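Local atomic coordinates of uncharacterized protein (PDB entry 3CP3), a protein that is of unknown function but belongs to the pyridoxamine 5'-phosphate oxidase family, and so probably binds a flavin such as FMN. Residues V29-V34 / E80-D85; R57-T62 / D111-K116; S91-G96 / S135-V140. One frame throughout, in Å; residues are numbered along the deposited sequence.

Contact 1: residues V29-V34 / E80-D85; sequences VGRLVV and EVDRFD. With ACY (acetic acid), chain B.
Arg31 and Glu80 form an antiparallel, hydrogen-bonded beta pair that joins strands 29-36 and 76-83 in the buried part of the sheet, against the second subunit. Their backbones exchange two bonds, Arg31 N to Glu80 O at 2.8 Å and Glu80 N to Arg31 O at 2.9 Å. The directions of the short segments differ by 134°, and the strands stay paired farther along, where Val33 bonds to Leu78. Next to the pair, Gly30 CA lies 3.3 Å from Glu80 O and 4.0 Å from Val81 CG2.

Above this pair the two long side chains run alongside each other on the same face. Arg31 is extended from CG to NE, whereas Glu80 turns sharply at chi2 (-97°), which brings its carboxylate back beside the guanidinium. NH1 of Arg31 then donates to the syn side of Glu80 OE1 at 2.9 Å, with the oxygen tilted from the guanidinium plane and the two flat groups 64° apart. The two strands belong to a curled antiparallel sheet, consistent with the split barrel expected of this FMN-binding family.

Asp82 OD2 completes a salt-bridge network from an oblique position, 3.5 Å from Arg31 NH1, acting through charge alone. Its stronger partner is Arg31 NE of the second subunit, and Arg31 NE of this chain pairs with Asp82 of the second subunit in return, so the buried charges are shared reciprocally across the dimer interface. Two Arg31 side chains approach each other there, a closeness the surrounding carboxylates probably offset. An acetic acid molecule, probably from the crystallisation liquor, is modelled beside the network, but its placement is doubtful because its methyl group comes too close to Arg31 NH2.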
loop_
_atom_site.group_PDB
_atom_site.type_symbol
_atom_site.label_atom_id
_atom_site.label_comp_id
_atom_site.label_asym_id
_atom_site.label_seq_id
_atom_site.Cartn_x
_atom_site.Cartn_y
_atom_site.Cartn_z
ATOM N N VAL A 29 3.706 10.571 -4.601
ATOM C CA VAL A 29 4.141 9.213 -4.233
ATOM C C VAL A 29 2.945 8.300 -4.076
ATOM O O VAL A 29 2.003 8.643 -3.370
ATOM C CB VAL A 29 4.970 9.195 -2.919
ATOM C CG1 VAL A 29 5.392 7.779 -2.532
ATOM C CG2 VAL A 29 6.198 10.075 -3.089
ATOM N N GLY A 30 2.997 7.134 -4.734
ATOM C CA GLY A 30 1.936 6.108 -4.587
ATOM C C GLY A 30 2.535 4.720 -4.440
ATOM O O GLY A 30 3.773 4.551 -4.536
ATOM N N ARG A 31 1.700 3.718 -4.222
ATOM C CA ARG A 31 2.187 2.363 -3.998
ATOM C C ARG A 31 1.653 1.437 -5.042
ATOM O O ARG A 31 0.445 1.399 -5.301
ATOM C CB ARG A 31 1.678 1.881 -2.630
ATOM C CG ARG A 31 2.253 2.793 -1.527
ATOM C CD ARG A 31 1.517 2.793 -0.275
ATOM N NE ARG A 31 2.109 3.879 0.489
ATOM C CZ ARG A 31 1.570 5.081 0.537
ATOM N NH1 ARG A 31 0.354 5.302 -0.031
ATOM N NH2 ARG A 31 2.202 6.020 1.219
ATOM N N LEU A 32 2.549 0.653 -5.641
ATOM C CA LEU A 32 2.116 -0.304 -6.605
ATOM C C LEU A 32 1.996 -1.668 -5.932
ATOM O O LEU A 32 2.944 -2.141 -5.291
ATOM C CB LEU A 32 3.138 -0.370 -7.745
ATOM C CG LEU A 32 2.665 -1.187 -8.941
ATOM C CD1 LEU A 32 1.635 -0.472 -9.824
ATOM C CD2 LEU A 32 3.880 -1.564 -9.766
ATOM N N VAL A 33 0.856 -2.350 -6.140
ATOM C CA VAL A 33 0.776 -3.669 -5.615
ATOM C C VAL A 33 0.849 -4.634 -6.771
ATOM O O VAL A 33 0.010 -4.574 -7.696
ATOM C CB VAL A 33 -0.548 -3.899 -4.834
ATOM C CG1 VAL A 33 -0.581 -5.299 -4.301
ATOM C CG2 VAL A 33 -0.654 -2.861 -3.684
ATOM N N VAL A 34 1.798 -5.554 -6.670
ATOM C CA VAL A 34 2.043 -6.500 -7.734
ATOM C C VAL A 34 1.947 -7.905 -7.225
ATOM O O VAL A 34 1.951 -8.155 -6.004
ATOM C CB VAL A 34 3.455 -6.334 -8.349
ATOM C CG1 VAL A 34 3.629 -4.922 -8.899
ATOM C CG2 VAL A 34 4.527 -6.615 -7.291
ATOM N N GLU A 80 -2.185 2.678 -5.252
ATOM C CA GLU A 80 -2.825 3.268 -4.126
ATOM C C GLU A 80 -2.112 4.529 -3.652
ATOM O O GLU A 80 -0.872 4.604 -3.590
ATOM C CB GLU A 80 -2.967 2.243 -2.942
ATOM C CG GLU A 80 -3.875 2.725 -1.787
ATOM C CD GLU A 80 -3.107 3.343 -0.627
ATOM O OE1 GLU A 80 -1.834 3.481 -0.737
ATOM O OE2 GLU A 80 -3.742 3.533 0.440
ATOM N N VAL A 81 -2.933 5.509 -3.301
ATOM C CA VAL A 81 -2.492 6.732 -2.629
ATOM C C VAL A 81 -3.376 6.888 -1.384
ATOM O O VAL A 81 -4.569 6.511 -1.390
ATOM C CB VAL A 81 -2.604 7.918 -3.634
ATOM C CG1 VAL A 81 -2.321 9.221 -2.962
ATOM C CG2 VAL A 81 -1.694 7.721 -4.844
ATOM N N ASP A 82 -2.826 7.377 -0.259
ATOM C CA ASP A 82 -3.635 7.705 0.908
ATOM C C ASP A 82 -3.125 8.924 1.689
ATOM O O ASP A 82 -2.093 9.503 1.293
ATOM C CB ASP A 82 -4.003 6.518 1.886
ATOM C CG ASP A 82 -2.759 5.814 2.581
ATOM O OD1 ASP A 82 -2.287 6.219 3.691
ATOM O OD2 ASP A 82 -2.389 4.753 2.096
ATOM N N ARG A 83 -3.916 9.283 2.715
ATOM C CA ARG A 83 -3.624 10.290 3.791
ATOM C C ARG A 83 -4.521 10.124 4.984
ATOM O O ARG A 83 -5.757 10.294 4.922
ATOM C CB ARG A 83 -3.700 11.712 3.290
ATOM C CG ARG A 83 -2.598 12.064 2.323
ATOM C CD ARG A 83 -1.228 12.220 3.024
ATOM N NE ARG A 83 -0.221 12.769 2.117
ATOM C CZ ARG A 83 1.046 13.010 2.427
ATOM N NH1 ARG A 83 1.519 12.759 3.662
ATOM N NH2 ARG A 83 1.846 13.536 1.497
ATOM N N PHE A 84 -3.881 9.857 6.114
ATOM C CA PHE A 84 -4.563 9.295 7.225
ATOM C C PHE A 84 -4.027 9.944 8.511
ATOM O O PHE A 84 -3.101 10.780 8.448
ATOM C CB PHE A 84 -4.366 7.771 7.159
ATOM C CG PHE A 84 -5.504 6.959 7.746
ATOM C CD1 PHE A 84 -6.576 6.591 6.965
ATOM C CD2 PHE A 84 -5.462 6.526 9.071
ATOM C CE1 PHE A 84 -7.628 5.832 7.511
ATOM C CE2 PHE A 84 -6.496 5.748 9.624
ATOM C CZ PHE A 84 -7.576 5.397 8.833
ATOM N N ASP A 85 -4.634 9.595 9.651
ATOM C CA ASP A 85 -4.412 10.262 10.941
ATOM C C ASP A 85 -4.628 9.315 12.117
ATOM O O ASP A 85 -5.449 9.614 13.000
ATOM C CB ASP A 85 -5.426 11.392 11.138
ATOM C CG ASP A 85 -4.942 12.732 10.643
ATOM O OD1 ASP A 85 -5.825 13.608 10.456
ATOM O OD2 ASP A 85 -3.711 12.923 10.465
HETATM C C ACY B . 0.936 8.942 -0.215
HETATM O O ACY B . 0.489 8.413 -1.257
HETATM O OXT ACY B . 1.667 9.966 -0.213
HETATM C CH3 ACY B . 0.569 8.331 1.128
#

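Contact 2: residues R57-T62 / D111-K116; sequences RVYFRT and DTLGLK
Arg61, on strand 57-62, meets three residues of the loop that follows helix 104-110, while Tyr59, two positions earlier on the same side of the strand, rests against that loop with its ring. The polar part belongs to Arg61, whose chain, extended from CG to NE, carries the guanidinium out to the loop. Its NH1 forms a salt bridge with Asp111 OD1 at 3.3 Å; the oxygen lies at the guanidinium edge, in its plane, but the hydrogen bond is weak and bent, 132° at the hydrogen, with the carboxylate turned 40° from the guanidinium. NH2 lies 2.7 Å from Lys116 O, also near the guanidinium plane, although the angle is too poor for a hydrogen bond.

The packing has two centres. The side chains of Leu115 and Arg61 run antiparallel alongside one another, which places Leu115 CB 4.0 Å above the middle of one guanidinium face and CD1 3.9 Å from Arg61 NE. The other branch, CD2, lies 4.0 Å from the backbone Tyr59 O. Leu113 meets the ring of Tyr59 obliquely, its CD1 3.7 Å from Tyr59 CD2. The Tyr59 hydroxyl hydrogen-bonds to Glu106 of helix 104-110.

The loop thus packs against one side of a sheet strand. The Arg61 guanidinium has leucine over one face and a cation-pi contact with Trp118, while its edge faces Asp111 and Lys116 O; the weak, bent bond to Asp111 probably constrains its orientation only loosely.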
loop_
_atom_site.group_PDB
_atom_site.type_symbol
_atom_site.label_atom_id
_atom_site.label_comp_id
_atom_site.label_asym_id
_atom_site.label_seq_id
_atom_site.Cartn_x
_atom_site.Cartn_y
_atom_site.Cartn_z
ATOM N N ARG A 57 -4.548 7.467 -17.002
ATOM C CA ARG A 57 -3.320 6.684 -17.047
ATOM C C ARG A 57 -2.372 7.192 -15.989
ATOM O O ARG A 57 -2.270 8.393 -15.786
ATOM C CB ARG A 57 -2.657 6.830 -18.437
ATOM C CG ARG A 57 -3.434 6.066 -19.501
ATOM C CD ARG A 57 -2.673 5.894 -20.795
ATOM N NE ARG A 57 -2.258 7.188 -21.284
ATOM C CZ ARG A 57 -1.727 7.414 -22.481
ATOM N NH1 ARG A 57 -1.565 6.412 -23.358
ATOM N NH2 ARG A 57 -1.358 8.662 -22.786
ATOM N N VAL A 58 -1.653 6.285 -15.344
ATOM C CA VAL A 58 -0.561 6.658 -14.425
ATOM C C VAL A 58 0.762 6.273 -15.018
ATOM O O VAL A 58 0.902 5.137 -15.512
ATOM C CB VAL A 58 -0.687 5.874 -13.078
ATOM C CG1 VAL A 58 0.506 6.133 -12.128
ATOM C CG2 VAL A 58 -1.994 6.231 -12.425
ATOM N N TYR A 59 1.742 7.173 -14.943
ATOM C CA TYR A 59 3.118 6.818 -15.303
ATOM C C TYR A 59 4.015 6.868 -14.094
ATOM O O TYR A 59 3.905 7.783 -13.257
ATOM C CB TYR A 59 3.684 7.826 -16.310
ATOM C CG TYR A 59 3.065 7.705 -17.662
ATOM C CD1 TYR A 59 3.540 6.753 -18.581
ATOM C CD2 TYR A 59 1.996 8.506 -18.034
ATOM C CE1 TYR A 59 2.958 6.637 -19.848
ATOM C CE2 TYR A 59 1.437 8.403 -19.329
ATOM C CZ TYR A 59 1.902 7.450 -20.201
ATOM O OH TYR A 59 1.368 7.337 -21.465
ATOM N N PHE A 60 4.950 5.928 -14.039
ATOM C CA PHE A 60 6.034 5.964 -13.089
ATOM C C PHE A 60 7.287 5.385 -13.750
ATOM O O PHE A 60 7.235 4.960 -14.898
ATOM C CB PHE A 60 5.602 5.250 -11.767
ATOM C CG PHE A 60 5.359 3.768 -11.906
ATOM C CD1 PHE A 60 6.409 2.866 -11.718
ATOM C CD2 PHE A 60 4.115 3.280 -12.230
ATOM C CE1 PHE A 60 6.174 1.497 -11.829
ATOM C CE2 PHE A 60 3.893 1.910 -12.408
ATOM C CZ PHE A 60 4.913 1.020 -12.192
ATOM N N ARG A 61 8.432 5.492 -13.082
ATOM C CA ARG A 61 9.671 4.979 -13.593
ATOM C C ARG A 61 10.142 3.803 -12.824
ATOM O O ARG A 61 9.937 3.744 -11.639
ATOM C CB ARG A 61 10.749 6.020 -13.471
ATOM C CG ARG A 61 10.534 7.165 -14.359
ATOM C CD ARG A 61 11.187 8.372 -13.769
ATOM N NE ARG A 61 11.342 9.342 -14.827
ATOM C CZ ARG A 61 11.875 10.546 -14.684
ATOM N NH1 ARG A 61 11.949 11.344 -15.746
ATOM N NH2 ARG A 61 12.325 10.936 -13.495
ATOM N N THR A 62 10.841 2.902 -13.510
ATOM C CA THR A 62 11.521 1.791 -12.875
ATOM C C THR A 62 12.989 1.780 -13.298
ATOM O O THR A 62 13.294 1.644 -14.493
ATOM C CB THR A 62 10.855 0.410 -13.204
ATOM O OG1 THR A 62 10.611 0.275 -14.613
ATOM C CG2 THR A 62 9.580 0.290 -12.518
ATOM N N ASP A 111 7.743 11.975 -20.343
ATOM C CA ASP A 111 8.828 12.823 -19.852
ATOM C C ASP A 111 8.488 14.320 -19.695
ATOM O O ASP A 111 9.316 15.098 -19.205
ATOM C CB ASP A 111 10.055 12.655 -20.735
ATOM C CG ASP A 111 11.346 12.834 -19.971
ATOM O OD1 ASP A 111 11.509 12.171 -18.919
ATOM O OD2 ASP A 111 12.187 13.633 -20.413
ATOM N N THR A 112 7.292 14.733 -20.121
ATOM C CA THR A 112 6.895 16.151 -20.015
ATOM C C THR A 112 5.929 16.375 -18.848
ATOM O O THR A 112 5.493 17.509 -18.580
ATOM C CB THR A 112 6.216 16.673 -21.297
ATOM O OG1 THR A 112 4.992 15.958 -21.494
ATOM C CG2 THR A 112 7.107 16.470 -22.496
ATOM N N LEU A 113 5.611 15.290 -18.149
ATOM C CA LEU A 113 4.554 15.310 -17.147
ATOM C C LEU A 113 4.983 15.756 -15.745
ATOM O O LEU A 113 4.138 15.883 -14.864
ATOM C CB LEU A 113 3.858 13.959 -17.103
ATOM C CG LEU A 113 3.167 13.554 -18.419
ATOM C CD1 LEU A 113 2.579 12.164 -18.292
ATOM C CD2 LEU A 113 2.088 14.557 -18.841
ATOM N N GLY A 114 6.277 15.970 -15.540
ATOM C CA GLY A 114 6.791 16.515 -14.282
ATOM C C GLY A 114 7.130 15.499 -13.194
ATOM O O GLY A 114 6.985 15.801 -12.000
ATOM N N LEU A 115 7.570 14.294 -13.572
ATOM C CA LEU A 115 8.123 13.357 -12.586
ATOM C C LEU A 115 9.459 13.888 -12.108
ATOM O O LEU A 115 10.168 14.525 -12.869
ATOM C CB LEU A 115 8.341 11.987 -13.194
ATOM C CG LEU A 115 7.139 11.114 -13.490
ATOM C CD1 LEU A 115 7.522 10.092 -14.545
ATOM C CD2 LEU A 115 6.654 10.426 -12.210
ATOM N N LYS A 116 9.822 13.606 -10.863
ATOM C CA LYS A 116 11.086 14.112 -10.325
ATOM C C LYS A 116 12.311 13.528 -11.064
ATOM O O LYS A 116 12.446 12.316 -11.171
ATOM C CB LYS A 116 11.179 13.828 -8.820
ATOM C CG LYS A 116 10.357 14.775 -7.936
ATOM C CD LYS A 116 9.038 14.137 -7.521
ATOM C CE LYS A 116 8.295 14.999 -6.497
ATOM N NZ LYS A 116 7.536 16.092 -7.155
#

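Contact 3: residues S91-G96 / S135-V140; sequences SVVLKG and SGRAFV
Ser91 and Arg137 face each other as a hydrogen-bonded antiparallel pair, and Val93 and Ser135 form the next such pair, on the same side of the sheet. Four backbone bonds hold the strands together. Ser91 N to Arg137 O and Arg137 N to Ser91 O are both 2.9 Å, while Val93 N to Ser135 O measures 2.9 Å and Ser135 N to Val93 O 2.8 Å. Between them Val92 faces Gly136 in a non-hydrogen-bonded pair, where the CA atoms come within 4.2 Å and Val92 CA offers a CA-H...O contact to Ser135 O.

Among side chains, Ser91 OG lies in the plane of the Phe139 ring, at its edge, 3.4 Å from CE2. The chain of Arg137 bends at chi3 (-91°), bringing its guanidinium back over the neighbouring strand, where NH2 comes 4.1 Å from Val93 CG2. Strands 89-100 and 125-139 are thus antiparallel neighbours in the sheet, consistent with the split-barrel fold expected of an FMN-binding family.

Waters join the side chains to the backbone. One molecule accepts from Arg137 NE and donates to Ser135 O and, weakly, to Ser91 O; another links Val93 O to Ser135 OG. Farther out, the second subunit positions the guanidinium: Asp41 of that subunit forms a salt bridge with Arg137 NH2, and Ile42 of the same chain packs on both Val93 and Arg137. On the other face of the sheet, Val92 lies against Ser20 and Leu24 of helix 17-25.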
loop_
_atom_site.group_PDB
_atom_site.type_symbol
_atom_site.label_atom_id
_atom_site.label_comp_id
_atom_site.label_asym_id
_atom_site.label_seq_id
_atom_site.Cartn_x
_atom_site.Cartn_y
_atom_site.Cartn_z
ATOM N N SER A 91 -8.273 7.247 1.111
ATOM C CA SER A 91 -7.399 6.498 0.218
ATOM C C SER A 91 -8.067 6.382 -1.119
ATOM O O SER A 91 -9.293 6.375 -1.183
ATOM C CB SER A 91 -7.176 5.056 0.722
ATOM O OG SER A 91 -8.430 4.397 0.835
ATOM N N VAL A 92 -7.274 6.247 -2.170
ATOM C CA VAL A 92 -7.791 6.031 -3.505
ATOM C C VAL A 92 -7.014 4.794 -4.008
ATOM O O VAL A 92 -5.772 4.766 -3.866
ATOM C CB VAL A 92 -7.532 7.234 -4.411
ATOM C CG1 VAL A 92 -7.905 6.897 -5.939
ATOM C CG2 VAL A 92 -8.398 8.462 -3.891
ATOM N N VAL A 93 -7.753 3.815 -4.524
ATOM C CA VAL A 93 -7.174 2.581 -5.108
ATOM C C VAL A 93 -7.563 2.538 -6.578
ATOM O O VAL A 93 -8.789 2.561 -6.952
ATOM C CB VAL A 93 -7.694 1.346 -4.376
ATOM C CG1 VAL A 93 -7.210 -0.043 -5.065
ATOM C CG2 VAL A 93 -7.314 1.393 -2.945
ATOM N N LEU A 94 -6.555 2.429 -7.425
ATOM C CA LEU A 94 -6.810 2.161 -8.819
ATOM C C LEU A 94 -6.579 0.674 -9.116
ATOM O O LEU A 94 -5.584 0.082 -8.634
ATOM C CB LEU A 94 -5.910 3.054 -9.689
ATOM C CG LEU A 94 -5.830 4.525 -9.367
ATOM C CD1 LEU A 94 -4.894 5.139 -10.408
ATOM C CD2 LEU A 94 -7.269 5.159 -9.449
ATOM N N LYS A 95 -7.500 0.046 -9.861
ATOM C CA LYS A 95 -7.214 -1.250 -10.459
ATOM C C LYS A 95 -6.800 -1.043 -11.903
ATOM O O LYS A 95 -7.456 -0.286 -12.615
ATOM C CB LYS A 95 -8.437 -2.128 -10.465
ATOM C CG LYS A 95 -8.868 -2.596 -9.078
ATOM C CD LYS A 95 -9.760 -3.831 -9.237
ATOM C CE LYS A 95 -10.552 -4.159 -7.959
ATOM N NZ LYS A 95 -9.661 -4.472 -6.787
ATOM N N GLY A 96 -5.739 -1.730 -12.351
ATOM C CA GLY A 96 -5.380 -1.604 -13.740
ATOM C C GLY A 96 -4.354 -2.586 -14.233
ATOM O O GLY A 96 -4.119 -3.621 -13.592
ATOM N N SER A 135 -11.359 3.607 -6.968
ATOM C CA SER A 135 -12.168 3.559 -5.743
ATOM C C SER A 135 -11.643 4.492 -4.694
ATOM O O SER A 135 -10.557 4.284 -4.187
ATOM C CB SER A 135 -12.227 2.143 -5.157
ATOM O OG SER A 135 -12.643 1.243 -6.168
ATOM N N GLY A 136 -12.442 5.471 -4.287
ATOM C CA GLY A 136 -11.936 6.381 -3.259
ATOM C C GLY A 136 -12.761 6.190 -2.028
ATOM O O GLY A 136 -13.961 5.992 -2.117
ATOM N N ARG A 137 -12.142 6.310 -0.870
ATOM C CA ARG A 137 -12.885 6.167 0.380
ATOM C C ARG A 137 -12.373 7.202 1.346
ATOM O O ARG A 137 -11.183 7.492 1.343
ATOM C CB ARG A 137 -12.597 4.768 0.956
ATOM C CG ARG A 137 -13.101 3.654 0.078
ATOM C CD ARG A 137 -12.827 2.291 0.684
ATOM N NE ARG A 137 -11.546 1.759 0.252
ATOM C CZ ARG A 137 -11.289 0.448 0.150
ATOM N NH1 ARG A 137 -12.229 -0.440 0.447
ATOM N NH2 ARG A 137 -10.094 0.030 -0.261
ATOM N N ALA A 138 -13.257 7.731 2.170
ATOM C CA ALA A 138 -12.850 8.498 3.298
ATOM C C ALA A 138 -13.376 7.745 4.516
ATOM O O ALA A 138 -14.506 7.253 4.539
ATOM C CB ALA A 138 -13.461 9.919 3.265
ATOM N N PHE A 139 -12.551 7.738 5.538
ATOM C CA PHE A 139 -12.815 7.073 6.798
ATOM C C PHE A 139 -12.883 8.103 7.926
ATOM O O PHE A 139 -11.932 8.838 8.103
ATOM C CB PHE A 139 -11.627 6.135 7.068
ATOM C CG PHE A 139 -11.197 5.303 5.876
ATOM C CD1 PHE A 139 -11.598 3.957 5.766
ATOM C CD2 PHE A 139 -10.333 5.830 4.898
ATOM C CE1 PHE A 139 -11.174 3.170 4.673
ATOM C CE2 PHE A 139 -9.916 5.071 3.797
ATOM C CZ PHE A 139 -10.340 3.706 3.690
ATOM N N VAL A 140 -13.982 8.150 8.686
ATOM C CA VAL A 140 -14.098 9.016 9.858
ATOM C C VAL A 140 -14.503 8.229 11.112
ATOM O O VAL A 140 -13.715 8.103 12.051
ATOM C CB VAL A 140 -15.116 10.160 9.631
ATOM C CG1 VAL A 140 -15.438 10.892 10.947
ATOM C CG2 VAL A 140 -14.593 11.130 8.569
HETATM O O HOH W 1 -9.962 3.470 -1.454
HETATM O O HOH W 2 -8.595 1.829 0.450
HETATM O O HOH W 3 -10.215 0.363 -7.691
#

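Overall arrangement
All three contacts reach one antiparallel sheet. Contacts 1 and 3 lie close, their centres about 9 Å apart, because strands 76-83 and 89-100 are neighbours: Val81 O and Val92 N, 2.8 Å apart, probably share a hydrogen bond, and Asp82 CB packs 3.7 Å from Ser91 CB. Both also border the second subunit. Contact 2 stands about 16 Å from contact 1 and 21 Å from contact 3, centre to centre, away from that interface, yet strand 57-62 reaches each through its core side: Phe60 CZ lies 3.7 Å from Leu32 CD2, and Val58 CG2 3.7 Å from Leu94 CD1. The acetic acid, if correctly placed, lies beside Arg31 at the subunit interface, in contact 1.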